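Local coordinates for copper-transporting ATPase PAA1, chloroplastic (Arabidopsis thaliana, PDB 5LBD), which transports monovalent copper across the plastid envelope at the cost of ATP, this chain being its nucleotide-binding domain, at residues 8-13 with 126-131; 31-36 with 84-89; 35-40 with 73-78. The protein carries 2 engineered substitutions. All blocks are in the same frame, centred on the assembly; numbering follows the deposited sequence.

All three contacts build on the antiparallel sheet of the nucleotide-binding domain. Contact 1 pairs strand 7-11, at one border of the sheet, with strand 123-130, so the first and last strands of the chain meet, and the other two contacts lie between them in sequence. Contacts 2 and 3 lay the helix 26-37 on neighbouring strands, 82-87 and 74-79; they share Ala35 and Val36, and their centres are 6 Å apart. Contact 1 is centred about 12 Å from contact 2 and about 17 Å from contact 3, which lies on the opposite side of the chain's centre. Helix 26-37 is thus part of the sheet's cover, while the first strand closes one border by pairing with the last.

Contact 1 of 3, residues 8-13 with 126-131; sequences TEVIIP and AVIRFE
Thr8, Glu9 and Ile11 meet Val127 and Arg129 in an antiparallel strand pairing at the border of the sheet, where strand 7-11, outermost in the chain, adds to the C-terminal strand 123-130, their axes 4.8 Å apart. Glu9 with Arg129 and Ile11 with Val127 are hydrogen-bonded pairs; Val10 with Ile128, between them, is a non-hydrogen-bonded pair. The ladder is irregular at Thr8, because Thr8 and Glu9 both face Arg129 in a classic beta bulge. Arg129 O takes the N-H of Thr8 at 2.8 Å, plus weak bonds from Thr8 OG1 and Glu9 N.

On the face that carries Glu9, Ile11, Val127 and Arg129, a salt bridge ties Glu9 OE1 to Arg129 NE at 2.9 Å. Glu9 OE1 lies near the guanidinium plane and is met on its anti side, a little out of the carboxylate plane, the two planes standing 89° apart. The Arg129 chain, bent at chi3 (-34°), turns its other end so that NH2 meets Glu131 OE2 at 3.0 Å; one arginine thus serves two acidic groups. Thr8 OG1 stands over a guanidinium face near its rim, while Thr8 CG2 packs on Glu131 CG at 3.5 Å.

Farther along, branched residues suit the extended backbone: Ile11 and Val127 lie side by side, Ile11 CB touching Val127 CG1 at 3.6 Å, and both rest on Leu103 of the helix 101-107. Val10, on the opposite face, reaches Leu30 of the helix 26-37; just past the strand, the end of Ile12 turns back and puts CD1 3.8 Å from Ala126 CB.

The chemistry divides accordingly: charge network and bulge at the chain-end side, hydrocarbon toward the covering helices. Placed between two carboxylates, Arg129 probably keeps its positive charge and eases the repulsion between them.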
loop_
_atom_site.group_PDB
_atom_site.type_symbol
_atom_site.label_atom_id
_atom_site.label_comp_id
_atom_site.label_asym_id
_atom_site.label_seq_id
_atom_site.Cartn_x
_atom_site.Cartn_y
_atom_site.Cartn_z
ATOM N N THR A 8 -1.126 11.727 -4.207
ATOM C CA THR A 8 -2.120 12.785 -4.338
ATOM C C THR A 8 -3.462 12.414 -3.740
ATOM O O THR A 8 -4.127 13.265 -3.134
ATOM C CB THR A 8 -2.296 13.181 -5.807
ATOM O OG1 THR A 8 -2.710 12.052 -6.574
ATOM C CG2 THR A 8 -0.996 13.707 -6.355
ATOM N N GLU A 9 -3.866 11.162 -3.864
ATOM C CA GLU A 9 -5.190 10.760 -3.436
ATOM C C GLU A 9 -5.140 9.341 -2.907
ATOM O O GLU A 9 -4.523 8.458 -3.514
ATOM C CB GLU A 9 -6.193 10.852 -4.575
ATOM C CG GLU A 9 -7.626 10.646 -4.130
ATOM C CD GLU A 9 -8.624 10.824 -5.269
ATOM O OE1 GLU A 9 -8.174 10.922 -6.429
ATOM O OE2 GLU A 9 -9.850 10.890 -5.008
ATOM N N VAL A 10 -5.814 9.125 -1.787
ATOM C CA VAL A 10 -6.045 7.798 -1.248
ATOM C C VAL A 10 -7.542 7.562 -1.285
ATOM O O VAL A 10 -8.304 8.356 -0.719
ATOM C CB VAL A 10 -5.507 7.648 0.180
ATOM C CG1 VAL A 10 -5.697 6.262 0.687
ATOM C CG2 VAL A 10 -4.014 8.009 0.222
ATOM N N ILE A 11 -7.974 6.496 -1.976
ATOM C CA ILE A 11 -9.389 6.197 -2.168
ATOM C C ILE A 11 -9.740 4.920 -1.409
ATOM O O ILE A 11 -9.064 3.898 -1.574
ATOM C CB ILE A 11 -9.714 6.055 -3.661
ATOM C CG1 ILE A 11 -9.262 7.306 -4.421
ATOM C CG2 ILE A 11 -11.213 5.828 -3.858
ATOM C CD1 ILE A 11 -9.411 7.222 -5.905
ATOM N N ILE A 12 -10.822 4.967 -0.637
ATOM C CA ILE A 12 -11.201 3.917 0.308
ATOM C C ILE A 12 -12.583 3.394 -0.064
ATOM O O ILE A 12 -13.519 4.187 -0.202
ATOM C CB ILE A 12 -11.236 4.416 1.764
ATOM C CG1 ILE A 12 -9.952 5.142 2.150
ATOM C CG2 ILE A 12 -11.521 3.244 2.700
ATOM C CD1 ILE A 12 -8.760 4.287 2.108
ATOM N N PRO A 13 -12.791 2.076 -0.148
ATOM C CA PRO A 13 -14.113 1.504 -0.426
ATOM C C PRO A 13 -14.960 1.271 0.814
ATOM O O PRO A 13 -16.176 1.067 0.615
ATOM C CB PRO A 13 -13.775 0.177 -1.085
ATOM C CG PRO A 13 -12.514 -0.225 -0.407
ATOM C CD PRO A 13 -11.767 1.024 -0.044
ATOM N N ALA A 126 -7.696 -0.169 -0.617
ATOM C CA ALA A 126 -7.498 1.193 -1.083
ATOM C C ALA A 126 -6.808 1.192 -2.431
ATOM O O ALA A 126 -6.187 0.212 -2.851
ATOM C CB ALA A 126 -6.656 1.994 -0.087
ATOM N N VAL A 127 -6.887 2.332 -3.093
ATOM C CA VAL A 127 -6.035 2.621 -4.231
ATOM C C VAL A 127 -5.373 3.955 -3.907
ATOM O O VAL A 127 -5.999 4.844 -3.323
ATOM C CB VAL A 127 -6.804 2.625 -5.574
ATOM C CG1 VAL A 127 -7.923 3.643 -5.591
ATOM C CG2 VAL A 127 -5.845 2.860 -6.735
ATOM N N ILE A 128 -4.102 4.082 -4.234
ATOM C CA ILE A 128 -3.361 5.325 -4.048
ATOM C C ILE A 128 -2.968 5.857 -5.415
ATOM O O ILE A 128 -2.378 5.124 -6.223
ATOM C CB ILE A 128 -2.105 5.147 -3.169
ATOM C CG1 ILE A 128 -2.471 4.513 -1.822
ATOM C CG2 ILE A 128 -1.395 6.494 -2.993
ATOM C CD1 ILE A 128 -1.266 4.099 -0.995
ATOM N N ARG A 129 -3.276 7.118 -5.669
ATOM C CA ARG A 129 -2.913 7.799 -6.901
ATOM C C ARG A 129 -1.730 8.721 -6.652
ATOM O O ARG A 129 -1.630 9.352 -5.591
ATOM C CB ARG A 129 -4.070 8.632 -7.461
ATOM C CG ARG A 129 -5.376 7.911 -7.568
ATOM C CD ARG A 129 -6.349 8.680 -8.471
ATOM N NE ARG A 129 -6.199 10.133 -8.385
ATOM C CZ ARG A 129 -5.495 10.874 -9.240
ATOM N NH1 ARG A 129 -4.871 10.302 -10.265
ATOM N NH2 ARG A 129 -5.406 12.191 -9.066
ATOM N N PHE A 130 -0.855 8.813 -7.650
ATOM C CA PHE A 130 0.353 9.629 -7.635
ATOM C C PHE A 130 0.356 10.553 -8.837
ATOM O O PHE A 130 -0.051 10.152 -9.927
ATOM C CB PHE A 130 1.608 8.765 -7.718
ATOM C CG PHE A 130 1.721 7.763 -6.639
ATOM C CD1 PHE A 130 1.000 6.603 -6.695
ATOM C CD2 PHE A 130 2.530 7.977 -5.536
ATOM C CE1 PHE A 130 1.082 5.658 -5.686
ATOM C CE2 PHE A 130 2.607 7.029 -4.529
ATOM C CZ PHE A 130 1.902 5.886 -4.603
ATOM N N GLU A 131 0.845 11.771 -8.646
ATOM C CA GLU A 131 1.044 12.696 -9.757
ATOM C C GLU A 131 2.487 13.191 -9.737
ATOM O O GLU A 131 3.280 12.754 -8.894
ATOM C CB GLU A 131 0.073 13.878 -9.680
ATOM C CG GLU A 131 -1.402 13.495 -9.809
ATOM C CD GLU A 131 -2.347 14.692 -9.642
ATOM O OE1 GLU A 131 -1.862 15.843 -9.564
ATOM O OE2 GLU A 131 -3.578 14.475 -9.583
ATOM O OXT GLU A 131 2.896 14.024 -10.549
#

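Contact 2 of 3, residues 31-36 with 84-89; sequences MLAAAV and VTVGTL
The helix segment 31-36, carrying Leu32, Ala33 and Val36, crosses the strand 84-87, carrying Val84 and Val86, almost at a right angle, at a signed crossing angle of -81° and with 8.1 Å between their axes. At this spacing the gap is filled by an alanine and three valines, with the CB of Leu32 at its side. Residues one turn apart on the helix meet strand residues two apart, whose side chains point to the same face of the sheet.

Val36 fits between the two strand valines. Its CG2 lies 3.6 Å from Val84 CG1, and the same methyl sits beside the carbonyl oxygen of Val84. Its CB touches Val86 CG2 at 4.0 Å, the two side chains sliding past each other in opposite directions. With CG1 of Val86 anti to its own N (chi1 -177°), CG2 is left to face the helix, where Ala33 CB meets it at 3.9 Å; a bare methyl on Ala33 lets the helix come this near. Leu32 contributes its CB, 4.2 Å from Val84 CG1, while its side chain also touches Val79 and Val120.

Ala33 and Val86 also share Ile118 of strand 115-120. Every touching residue is buried, in the centre of the domain, and the grip across the contact comes from hydrocarbon alone: shape and exclusion of water, rather than directed bonds, set the helix on the sheet.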
loop_
_atom_site.group_PDB
_atom_site.type_symbol
_atom_site.label_atom_id
_atom_site.label_comp_id
_atom_site.label_asym_id
_atom_site.label_seq_id
_atom_site.Cartn_x
_atom_site.Cartn_y
_atom_site.Cartn_z
HETATM N N MSE A 31 -0.195 4.426 6.418
HETATM C CA MSE A 31 0.741 3.933 7.403
HETATM C C MSE A 31 0.997 2.429 7.220
HETATM O O MSE A 31 2.110 1.996 7.357
HETATM C CB MSE A 31 0.238 4.298 8.792
HETATM C CG MSE A 31 0.259 5.821 9.015
HETATM SE SE MSE A 31 0.041 6.361 10.841
HETATM C CE MSE A 31 -1.437 5.308 11.165
ATOM N N LEU A 32 -0.021 1.647 6.854
ATOM C CA LEU A 32 0.219 0.227 6.620
ATOM C C LEU A 32 1.092 0.033 5.396
ATOM O O LEU A 32 2.023 -0.775 5.397
ATOM C CB LEU A 32 -1.123 -0.482 6.418
ATOM C CG LEU A 32 -2.011 -0.663 7.633
ATOM C CD1 LEU A 32 -3.401 -1.040 7.191
ATOM C CD2 LEU A 32 -1.458 -1.694 8.573
ATOM N N ALA A 33 0.784 0.756 4.325
ATOM C CA ALA A 33 1.598 0.606 3.109
ATOM C C ALA A 33 3.036 1.066 3.346
ATOM O O ALA A 33 3.992 0.430 2.899
ATOM C CB ALA A 33 0.971 1.392 1.970
ATOM N N ALA A 34 3.212 2.147 4.099
ATOM C CA ALA A 34 4.557 2.602 4.390
ATOM C C ALA A 34 5.350 1.579 5.187
ATOM O O ALA A 34 6.567 1.518 5.058
ATOM C CB ALA A 34 4.515 3.922 5.135
ATOM N N ALA A 35 4.695 0.810 6.054
ATOM C CA ALA A 35 5.407 -0.215 6.799
ATOM C C ALA A 35 5.966 -1.283 5.866
ATOM O O ALA A 35 7.079 -1.774 6.059
ATOM C CB ALA A 35 4.478 -0.854 7.812
ATOM N N VAL A 36 5.197 -1.638 4.844
ATOM C CA VAL A 36 5.693 -2.560 3.822
ATOM C C VAL A 36 6.856 -1.937 3.063
ATOM O O VAL A 36 7.859 -2.611 2.775
ATOM C CB VAL A 36 4.539 -2.934 2.872
ATOM C CG1 VAL A 36 5.041 -3.848 1.717
ATOM C CG2 VAL A 36 3.431 -3.623 3.636
ATOM N N VAL A 84 -0.229 -7.357 4.324
ATOM C CA VAL A 84 -0.439 -6.073 3.664
ATOM C C VAL A 84 0.290 -6.128 2.331
ATOM O O VAL A 84 1.503 -6.344 2.302
ATOM C CB VAL A 84 0.050 -4.894 4.515
ATOM C CG1 VAL A 84 -0.123 -3.597 3.750
ATOM C CG2 VAL A 84 -0.704 -4.833 5.815
ATOM N N THR A 85 -0.441 -5.940 1.236
ATOM C CA THR A 85 0.124 -5.947 -0.101
ATOM C C THR A 85 0.079 -4.542 -0.670
ATOM O O THR A 85 -0.859 -3.785 -0.432
ATOM C CB THR A 85 -0.627 -6.877 -1.041
ATOM O OG1 THR A 85 -2.017 -6.545 -1.001
ATOM C CG2 THR A 85 -0.421 -8.300 -0.603
ATOM N N VAL A 86 1.090 -4.213 -1.465
ATOM C CA VAL A 86 1.225 -2.932 -2.128
ATOM C C VAL A 86 1.662 -3.219 -3.555
ATOM O O VAL A 86 2.780 -3.705 -3.768
ATOM C CB VAL A 86 2.245 -2.030 -1.449
ATOM C CG1 VAL A 86 2.284 -0.734 -2.121
ATOM C CG2 VAL A 86 1.932 -1.862 0.043
ATOM N N GLY A 87 0.803 -2.947 -4.529
ATOM C CA GLY A 87 1.206 -3.220 -5.898
ATOM C C GLY A 87 0.088 -3.116 -6.896
ATOM O O GLY A 87 -0.865 -2.356 -6.708
ATOM N N THR A 88 0.258 -3.825 -8.010
ATOM C CA THR A 88 -0.765 -3.797 -9.033
ATOM C C THR A 88 -2.054 -4.438 -8.525
ATOM O O THR A 88 -2.072 -5.203 -7.560
ATOM C CB THR A 88 -0.337 -4.579 -10.284
ATOM O OG1 THR A 88 -0.188 -5.953 -9.939
ATOM C CG2 THR A 88 0.951 -4.056 -10.856
ATOM N N LEU A 89 -3.132 -4.167 -9.250
ATOM C CA LEU A 89 -4.399 -4.814 -8.936
ATOM C C LEU A 89 -4.271 -6.332 -9.030
ATOM O O LEU A 89 -4.787 -7.059 -8.173
ATOM C CB LEU A 89 -5.475 -4.293 -9.873
ATOM C CG LEU A 89 -6.885 -4.850 -9.657
ATOM C CD1 LEU A 89 -7.351 -4.543 -8.233
ATOM C CD2 LEU A 89 -7.855 -4.315 -10.670
#

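Contact 3 of 3, residues 35-40 with 73-78; sequences AVESNT and SGAVAI
Val36 looks down on Ala75 and Ala77 from the last part of the helix 26-37. Its CB points toward the strand 74-78 and parts there into two methyls, which spread along the strand, one toward each alanine. CG1, anti to the backbone N (chi1 177°), reaches Ala75 CB at 3.9 Å and lies almost as near the amide N of Val76. Val36 CG2 turns the other way, 4.1 Å from Ala77 N and 4.2 Å from Ala77 CB. The strand's short methyls let a beta-branched residue settle close to the strand backbone, with Val36 CA 5.5 Å from Ala77 CA. With an alanine in place of Val36 both branches would be lost, which would probably open a gap over Ala75 and Ala77 and weaken the hold of this part of the helix on the strand.

Next along, Glu37 bends at chi2 (-68°) and brings OE2 to 4.0 Å from Ala75 CB. Glu37 to Thr40 form a type I turn, closed by Thr40 N bonding Glu37 O at 2.9 Å.

The contact is mainly apolar, with a buried carboxylate at its border. In P1B-type relatives a glutamate and a histidine spaced like Glu37 and His42 help bind ATP, so the contact probably lies beside the nucleotide site; the apolar fit of Val36 on two alanines fixes the backbone next to Glu37 without directed bonds.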
loop_
_atom_site.group_PDB
_atom_site.type_symbol
_atom_site.label_atom_id
_atom_site.label_comp_id
_atom_site.label_asym_id
_atom_site.label_seq_id
_atom_site.Cartn_x
_atom_site.Cartn_y
_atom_site.Cartn_z
ATOM N N ALA A 35 4.695 0.810 6.054
ATOM C CA ALA A 35 5.407 -0.215 6.799
ATOM C C ALA A 35 5.966 -1.283 5.866
ATOM O O ALA A 35 7.079 -1.774 6.059
ATOM C CB ALA A 35 4.478 -0.854 7.812
ATOM N N VAL A 36 5.197 -1.638 4.844
ATOM C CA VAL A 36 5.693 -2.560 3.822
ATOM C C VAL A 36 6.856 -1.937 3.063
ATOM O O VAL A 36 7.859 -2.611 2.775
ATOM C CB VAL A 36 4.539 -2.934 2.872
ATOM C CG1 VAL A 36 5.041 -3.848 1.717
ATOM C CG2 VAL A 36 3.431 -3.623 3.636
ATOM N N GLU A 37 6.697 -0.675 2.671
ATOM C CA GLU A 37 7.626 0.031 1.789
ATOM C C GLU A 37 8.806 0.674 2.516
ATOM O O GLU A 37 9.637 1.283 1.848
ATOM C CB GLU A 37 6.878 1.117 1.003
ATOM C CG GLU A 37 5.789 0.576 0.095
ATOM C CD GLU A 37 6.319 -0.230 -1.055
ATOM O OE1 GLU A 37 7.456 0.013 -1.524
ATOM O OE2 GLU A 37 5.612 -1.155 -1.475
ATOM N N SER A 38 8.952 0.461 3.826
ATOM C CA SER A 38 9.807 1.313 4.665
ATOM C C SER A 38 11.238 1.415 4.158
ATOM O O SER A 38 11.838 2.494 4.235
ATOM C CB SER A 38 9.776 0.824 6.107
ATOM O OG SER A 38 10.276 -0.485 6.216
ATOM N N ASN A 39 11.822 0.320 3.670
ATOM C CA ASN A 39 13.213 0.350 3.262
ATOM C C ASN A 39 13.410 0.422 1.757
ATOM O O ASN A 39 14.545 0.238 1.303
ATOM C CB ASN A 39 13.938 -0.879 3.800
ATOM C CG ASN A 39 14.004 -0.885 5.299
ATOM O OD1 ASN A 39 14.248 0.151 5.927
ATOM N ND2 ASN A 39 13.745 -2.043 5.896
ATOM N N THR A 40 12.356 0.700 0.986
ATOM C CA THR A 40 12.472 0.617 -0.461
ATOM C C THR A 40 13.309 1.768 -0.984
ATOM O O THR A 40 13.333 2.870 -0.414
ATOM C CB THR A 40 11.103 0.646 -1.146
ATOM O OG1 THR A 40 11.266 0.297 -2.531
ATOM C CG2 THR A 40 10.501 2.008 -1.039
ATOM N N SER A 73 5.487 -6.011 -9.952
ATOM C CA SER A 73 4.183 -6.492 -9.541
ATOM C C SER A 73 3.782 -5.981 -8.168
ATOM O O SER A 73 2.724 -5.389 -8.026
ATOM C CB SER A 73 4.168 -8.019 -9.535
ATOM O OG SER A 73 4.393 -8.522 -10.845
ATOM N N GLY A 74 4.607 -6.166 -7.145
ATOM C CA GLY A 74 4.284 -5.573 -5.857
ATOM C C GLY A 74 5.158 -6.124 -4.756
ATOM O O GLY A 74 6.111 -6.871 -4.987
ATOM N N ALA A 75 4.796 -5.717 -3.542
ATOM C CA ALA A 75 5.436 -6.151 -2.317
ATOM C C ALA A 75 4.384 -6.556 -1.305
ATOM O O ALA A 75 3.203 -6.212 -1.424
ATOM C CB ALA A 75 6.327 -5.051 -1.723
ATOM N N VAL A 76 4.834 -7.296 -0.295
ATOM C CA VAL A 76 3.979 -7.770 0.788
ATOM C C VAL A 76 4.823 -7.902 2.047
ATOM O O VAL A 76 6.023 -8.197 1.985
ATOM C CB VAL A 76 3.306 -9.112 0.398
ATOM C CG1 VAL A 76 4.329 -10.142 0.040
ATOM C CG2 VAL A 76 2.370 -9.626 1.519
ATOM N N ALA A 77 4.203 -7.668 3.203
ATOM C CA ALA A 77 4.832 -7.950 4.483
ATOM C C ALA A 77 3.708 -8.182 5.471
ATOM O O ALA A 77 2.541 -7.897 5.189
ATOM C CB ALA A 77 5.771 -6.808 4.922
ATOM N N ILE A 78 4.050 -8.707 6.625
ATOM C CA ILE A 78 3.106 -8.793 7.722
ATOM C C ILE A 78 3.286 -7.545 8.560
ATOM O O ILE A 78 4.376 -7.275 9.060
ATOM C CB ILE A 78 3.320 -10.051 8.560
ATOM C CG1 ILE A 78 3.239 -11.288 7.669
ATOM C CG2 ILE A 78 2.316 -10.137 9.715
ATOM C CD1 ILE A 78 1.918 -11.490 7.018
#